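PDB 7OTJ: ATP-dependent DNA helicase PIF1 from Candida albicans, which couples ATP hydrolysis to 5'-3' unwinding of DNA and probably resolves G-quadruplexes, helping to keep the nuclear and mitochondrial genomes stable. Local coordinates for residues Val15-Ala27 / Gly136-Leu148. Residues are numbered along the deposited sequence; the frame is centred on the assembly and turned at random.
With ALF (tetrafluoroaluminate ion), chain F.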
loop_
_atom_site.group_PDB
_atom_site.type_symbol
_atom_site.label_atom_id
_atom_site.label_comp_id
_atom_site.label_asym_id
_atom_site.label_seq_id
_atom_site.Cartn_x
_atom_site.Cartn_y
_atom_site.Cartn_z
ATOM N N VAL A 15 -22.075 6.040 6.186
ATOM C CA VAL A 15 -21.472 6.376 4.901
ATOM C C VAL A 15 -22.536 6.436 3.812
ATOM O O VAL A 15 -22.543 7.354 2.985
ATOM C CB VAL A 15 -20.352 5.381 4.555
ATOM C CG1 VAL A 15 -19.784 5.679 3.180
ATOM C CG2 VAL A 15 -19.253 5.444 5.615
ATOM N N LEU A 16 -23.461 5.474 3.805
ATOM C CA LEU A 16 -24.515 5.462 2.797
ATOM C C LEU A 16 -25.513 6.600 2.971
ATOM O O LEU A 16 -26.295 6.859 2.050
ATOM C CB LEU A 16 -25.257 4.124 2.825
ATOM C CG LEU A 16 -24.442 2.870 2.487
ATOM C CD1 LEU A 16 -25.328 1.637 2.540
ATOM C CD2 LEU A 16 -23.762 2.989 1.131
ATOM N N SER A 17 -25.504 7.288 4.113
ATOM C CA SER A 17 -26.376 8.437 4.319
ATOM C C SER A 17 -25.803 9.722 3.732
ATOM O O SER A 17 -26.488 10.748 3.753
ATOM C CB SER A 17 -26.637 8.634 5.810
ATOM O OG SER A 17 -25.472 9.139 6.446
ATOM N N GLY A 18 -24.561 9.694 3.245
ATOM C CA GLY A 18 -23.942 10.809 2.565
ATOM C C GLY A 18 -23.022 11.648 3.425
ATOM O O GLY A 18 -22.373 12.563 2.901
ATOM N N VAL A 19 -22.946 11.366 4.726
ATOM C CA VAL A 19 -22.125 12.169 5.623
ATOM C C VAL A 19 -20.650 11.944 5.317
ATOM O O VAL A 19 -20.198 10.802 5.161
ATOM C CB VAL A 19 -22.438 11.828 7.087
ATOM C CG1 VAL A 19 -21.621 12.711 8.018
ATOM C CG2 VAL A 19 -23.925 11.975 7.356
ATOM N N SER A 20 -19.891 13.034 5.250
ATOM C CA SER A 20 -18.442 12.946 5.171
ATOM C C SER A 20 -17.897 12.622 6.554
ATOM O O SER A 20 -18.205 13.315 7.530
ATOM C CB SER A 20 -17.850 14.251 4.644
ATOM O OG SER A 20 -18.067 14.374 3.249
ATOM N N LEU A 21 -17.112 11.554 6.647
ATOM C CA LEU A 21 -16.704 11.095 7.962
ATOM C C LEU A 21 -15.353 10.401 7.899
ATOM O O LEU A 21 -14.868 10.009 6.832
ATOM C CB LEU A 21 -17.759 10.159 8.567
ATOM C CG LEU A 21 -18.182 8.880 7.842
ATOM C CD1 LEU A 21 -17.153 7.748 8.019
ATOM C CD2 LEU A 21 -19.544 8.447 8.363
ATOM N N PHE A 22 -14.769 10.244 9.081
ATOM C CA PHE A 22 -13.563 9.467 9.308
ATOM C C PHE A 22 -13.896 8.384 10.319
ATOM O O PHE A 22 -14.459 8.675 11.378
ATOM C CB PHE A 22 -12.439 10.375 9.812
ATOM C CG PHE A 22 -11.313 9.653 10.509
ATOM C CD1 PHE A 22 -10.516 8.741 9.834
ATOM C CD2 PHE A 22 -11.020 9.932 11.834
ATOM C CE1 PHE A 22 -9.471 8.106 10.476
ATOM C CE2 PHE A 22 -9.980 9.305 12.478
ATOM C CZ PHE A 22 -9.200 8.393 11.802
ATOM N N TYR A 23 -13.599 7.135 9.989
ATOM C CA TYR A 23 -13.801 6.065 10.948
ATOM C C TYR A 23 -12.475 5.364 11.209
ATOM O O TYR A 23 -11.666 5.166 10.294
ATOM C CB TYR A 23 -14.899 5.091 10.508
ATOM C CG TYR A 23 -14.597 4.176 9.350
ATOM C CD1 TYR A 23 -14.134 2.884 9.567
ATOM C CD2 TYR A 23 -14.833 4.577 8.040
ATOM C CE1 TYR A 23 -13.886 2.026 8.512
ATOM C CE2 TYR A 23 -14.585 3.723 6.977
ATOM C CZ TYR A 23 -14.114 2.449 7.220
ATOM O OH TYR A 23 -13.865 1.592 6.170
ATOM N N THR A 24 -12.232 5.068 12.485
ATOM C CA THR A 24 -10.927 4.604 12.928
ATOM C C THR A 24 -11.033 3.384 13.837
ATOM O O THR A 24 -12.128 2.852 14.063
ATOM C CB THR A 24 -10.199 5.749 13.638
ATOM O OG1 THR A 24 -8.800 5.454 13.727
ATOM C CG2 THR A 24 -10.777 5.985 15.026
ATOM N N GLY A 25 -9.904 2.948 14.366
ATOM C CA GLY A 25 -9.830 1.773 15.211
ATOM C C GLY A 25 -8.456 1.155 15.113
ATOM O O GLY A 25 -7.700 1.404 14.175
ATOM N N SER A 26 -8.146 0.295 16.084
ATOM C CA SER A 26 -6.816 -0.299 16.167
ATOM C C SER A 26 -6.545 -1.175 14.943
ATOM O O SER A 26 -7.421 -1.432 14.119
ATOM C CB SER A 26 -6.670 -1.154 17.432
ATOM O OG SER A 26 -6.758 -0.400 18.631
ATOM N N ALA A 27 -5.296 -1.621 14.829
ATOM C CA ALA A 27 -4.910 -2.504 13.738
ATOM C C ALA A 27 -5.766 -3.764 13.727
ATOM O O ALA A 27 -5.979 -4.395 14.766
ATOM C CB ALA A 27 -3.435 -2.874 13.869
ATOM N N GLY A 136 -17.985 19.439 -2.740
ATOM C CA GLY A 136 -19.178 18.619 -2.700
ATOM C C GLY A 136 -18.927 17.128 -2.629
ATOM O O GLY A 136 -19.876 16.366 -2.396
ATOM N N ILE A 137 -17.680 16.686 -2.804
ATOM C CA ILE A 137 -17.361 15.264 -2.742
ATOM C C ILE A 137 -17.516 14.774 -1.311
ATOM O O ILE A 137 -17.072 15.432 -0.364
ATOM C CB ILE A 137 -15.942 15.006 -3.271
ATOM C CG1 ILE A 137 -15.844 15.424 -4.743
ATOM C CG2 ILE A 137 -15.564 13.548 -3.068
ATOM C CD1 ILE A 137 -14.431 15.430 -5.297
ATOM N N GLN A 138 -18.155 13.622 -1.142
ATOM C CA GLN A 138 -18.232 13.006 0.175
ATOM C C GLN A 138 -16.877 12.386 0.515
ATOM O O GLN A 138 -16.392 11.500 -0.198
ATOM C CB GLN A 138 -19.338 11.953 0.217
ATOM C CG GLN A 138 -19.477 11.254 1.569
ATOM C CD GLN A 138 -20.422 10.064 1.522
ATOM O OE1 GLN A 138 -21.027 9.774 0.489
ATOM N NE2 GLN A 138 -20.552 9.369 2.645
ATOM N N LEU A 139 -16.259 12.860 1.590
ATOM C CA LEU A 139 -14.964 12.350 2.009
ATOM C C LEU A 139 -15.172 11.231 3.022
ATOM O O LEU A 139 -15.891 11.408 4.011
ATOM C CB LEU A 139 -14.124 13.476 2.607
ATOM C CG LEU A 139 -12.715 13.124 3.072
ATOM C CD1 LEU A 139 -11.887 12.630 1.902
ATOM C CD2 LEU A 139 -12.076 14.342 3.704
ATOM N N VAL A 140 -14.562 10.076 2.756
ATOM C CA VAL A 140 -14.608 8.922 3.656
ATOM C C VAL A 140 -13.164 8.569 3.986
ATOM O O VAL A 140 -12.484 7.900 3.198
ATOM C CB VAL A 140 -15.340 7.722 3.046
ATOM C CG1 VAL A 140 -15.282 6.519 4.005
ATOM C CG2 VAL A 140 -16.790 8.081 2.685
ATOM N N ALA A 141 -12.678 9.045 5.127
ATOM C CA ALA A 141 -11.328 8.744 5.577
ATOM C C ALA A 141 -11.334 7.529 6.491
ATOM O O ALA A 141 -12.209 7.381 7.348
ATOM C CB ALA A 141 -10.723 9.941 6.309
ATOM N N CYS A 142 -10.326 6.680 6.331
ATOM C CA CYS A 142 -10.269 5.417 7.051
ATOM C C CYS A 142 -8.823 5.123 7.419
ATOM O O CYS A 142 -7.950 5.139 6.548
ATOM C CB CYS A 142 -10.856 4.287 6.200
ATOM S SG CYS A 142 -10.665 2.640 6.890
ATOM N N GLY A 143 -8.567 4.860 8.695
ATOM C CA GLY A 143 -7.219 4.512 9.103
ATOM C C GLY A 143 -7.045 4.651 10.606
ATOM O O GLY A 143 -8.013 4.650 11.364
ATOM N N ASP A 144 -5.780 4.778 11.007
ATOM C CA ASP A 144 -5.399 4.734 12.415
ATOM C C ASP A 144 -4.176 5.624 12.573
ATOM O O ASP A 144 -3.110 5.301 12.041
ATOM C CB ASP A 144 -5.111 3.296 12.853
ATOM C CG ASP A 144 -4.718 3.187 14.324
ATOM O OD1 ASP A 144 -4.899 4.172 15.079
ATOM O OD2 ASP A 144 -4.222 2.107 14.729
ATOM N N PHE A 145 -4.330 6.756 13.264
ATOM C CA PHE A 145 -3.210 7.683 13.379
ATOM C C PHE A 145 -2.132 7.211 14.356
ATOM O O PHE A 145 -1.059 7.824 14.400
ATOM C CB PHE A 145 -3.709 9.081 13.762
ATOM C CG PHE A 145 -4.431 9.796 12.643
ATOM C CD1 PHE A 145 -3.731 10.304 11.557
ATOM C CD2 PHE A 145 -5.808 9.962 12.678
ATOM C CE1 PHE A 145 -4.391 10.961 10.526
ATOM C CE2 PHE A 145 -6.471 10.618 11.652
ATOM C CZ PHE A 145 -5.765 11.117 10.575
ATOM N N TYR A 146 -2.372 6.142 15.128
ATOM C CA TYR A 146 -1.291 5.523 15.894
ATOM C C TYR A 146 -0.359 4.708 15.008
ATOM O O TYR A 146 0.675 4.231 15.489
ATOM C CB TYR A 146 -1.848 4.627 17.011
ATOM C CG TYR A 146 -2.236 5.378 18.267
ATOM C CD1 TYR A 146 -1.352 6.260 18.866
ATOM C CD2 TYR A 146 -3.493 5.219 18.840
ATOM C CE1 TYR A 146 -1.698 6.957 20.010
ATOM C CE2 TYR A 146 -3.851 5.914 19.981
ATOM C CZ TYR A 146 -2.948 6.784 20.561
ATOM O OH TYR A 146 -3.287 7.485 21.696
ATOM N N GLN A 147 -0.707 4.544 13.739
ATOM C CA GLN A 147 0.112 3.863 12.752
ATOM C C GLN A 147 1.006 4.903 12.070
ATOM O O GLN A 147 1.179 6.015 12.573
ATOM C CB GLN A 147 -0.784 3.053 11.815
ATOM C CG GLN A 147 -1.582 1.972 12.577
ATOM C CD GLN A 147 -2.209 0.914 11.682
ATOM O OE1 GLN A 147 -1.759 0.683 10.563
ATOM N NE2 GLN A 147 -3.252 0.262 12.181
ATOM N N LEU A 148 1.673 4.520 10.989
ATOM C CA LEU A 148 2.770 5.329 10.469
ATOM C C LEU A 148 2.309 6.741 10.100
ATOM O O LEU A 148 1.252 6.900 9.477
ATOM C CB LEU A 148 3.404 4.629 9.268
ATOM C CG LEU A 148 4.294 3.466 9.731
ATOM C CD1 LEU A 148 4.626 2.487 8.615
ATOM C CD2 LEU A 148 5.567 4.018 10.360
HETATM AL AL ALF F . -4.712 -2.219 9.458
HETATM F F1 ALF F . -5.280 -1.281 8.055
HETATM F F2 ALF F . -4.142 -3.174 10.857
HETATM F F3 ALF F . -5.431 -0.976 10.519
HETATM F F4 ALF F . -4.059 -3.510 8.411
HETATM O O HOH W 1 -23.511 8.078 0.301
HETATM O O HOH W 2 -2.793 -0.785 9.098
#
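Gln-138 reaches from the start of strand 138-143 into the turn that follows helix 6-16. Its CB lies 4.1 Å from Ser-20 OG; CG, anti to the backbone N (chi1 180°), rests 3.4 Å from Gly-18 O, and CD lies alongside the Gly-18 carbonyl. At the tip, OE1 accepts from a water that also donates to Val-15 O, while NE2 spends its hydrogens on two carbonyls. Val-15 O, near the amide plane of Gln-138, accepts on a lone pair from Gln-138 NE2 at 2.9 Å; Val-19 O is met from above its carbonyl plane. Two bonds and the water fix the amide's rotation against the Schellman motif at Gly-18. Next, Leu-139 N donates to Ser-20 OG, and the parallel ladder runs Leu-21 N to Leu-139 O, Ala-141 N to Leu-21 O, Tyr-23 N to Ala-141 O and, weakly, Gly-143 N to Tyr-23 O. Cys-142 lays CB over the Tyr-23 ring, its SG in oblique sulfur-aromatic contact; Tyr-23 OH bonds to Lys-31 O. Beside Ala-141 CB, the Phe-22 ring meets Phe-145 obliquely. Thr-24 OG1 donates to Gly-143 O at 2.6 Å. Gln-147 NE2 donates to Asp-144 OD2, which also pairs with Arg-206, and to fluorine F3 of the tetrafluoroaluminate, close to Ala-27 of the Walker A loop. Within the parallel sheet of the PIF1-like helicase domain, a P-loop NTPase fold, the pair lies between strands 103-107 and 182-186, helix 31-45 against Val-15 and Tyr-23, helix 503-511 against Phe-22 and Phe-145.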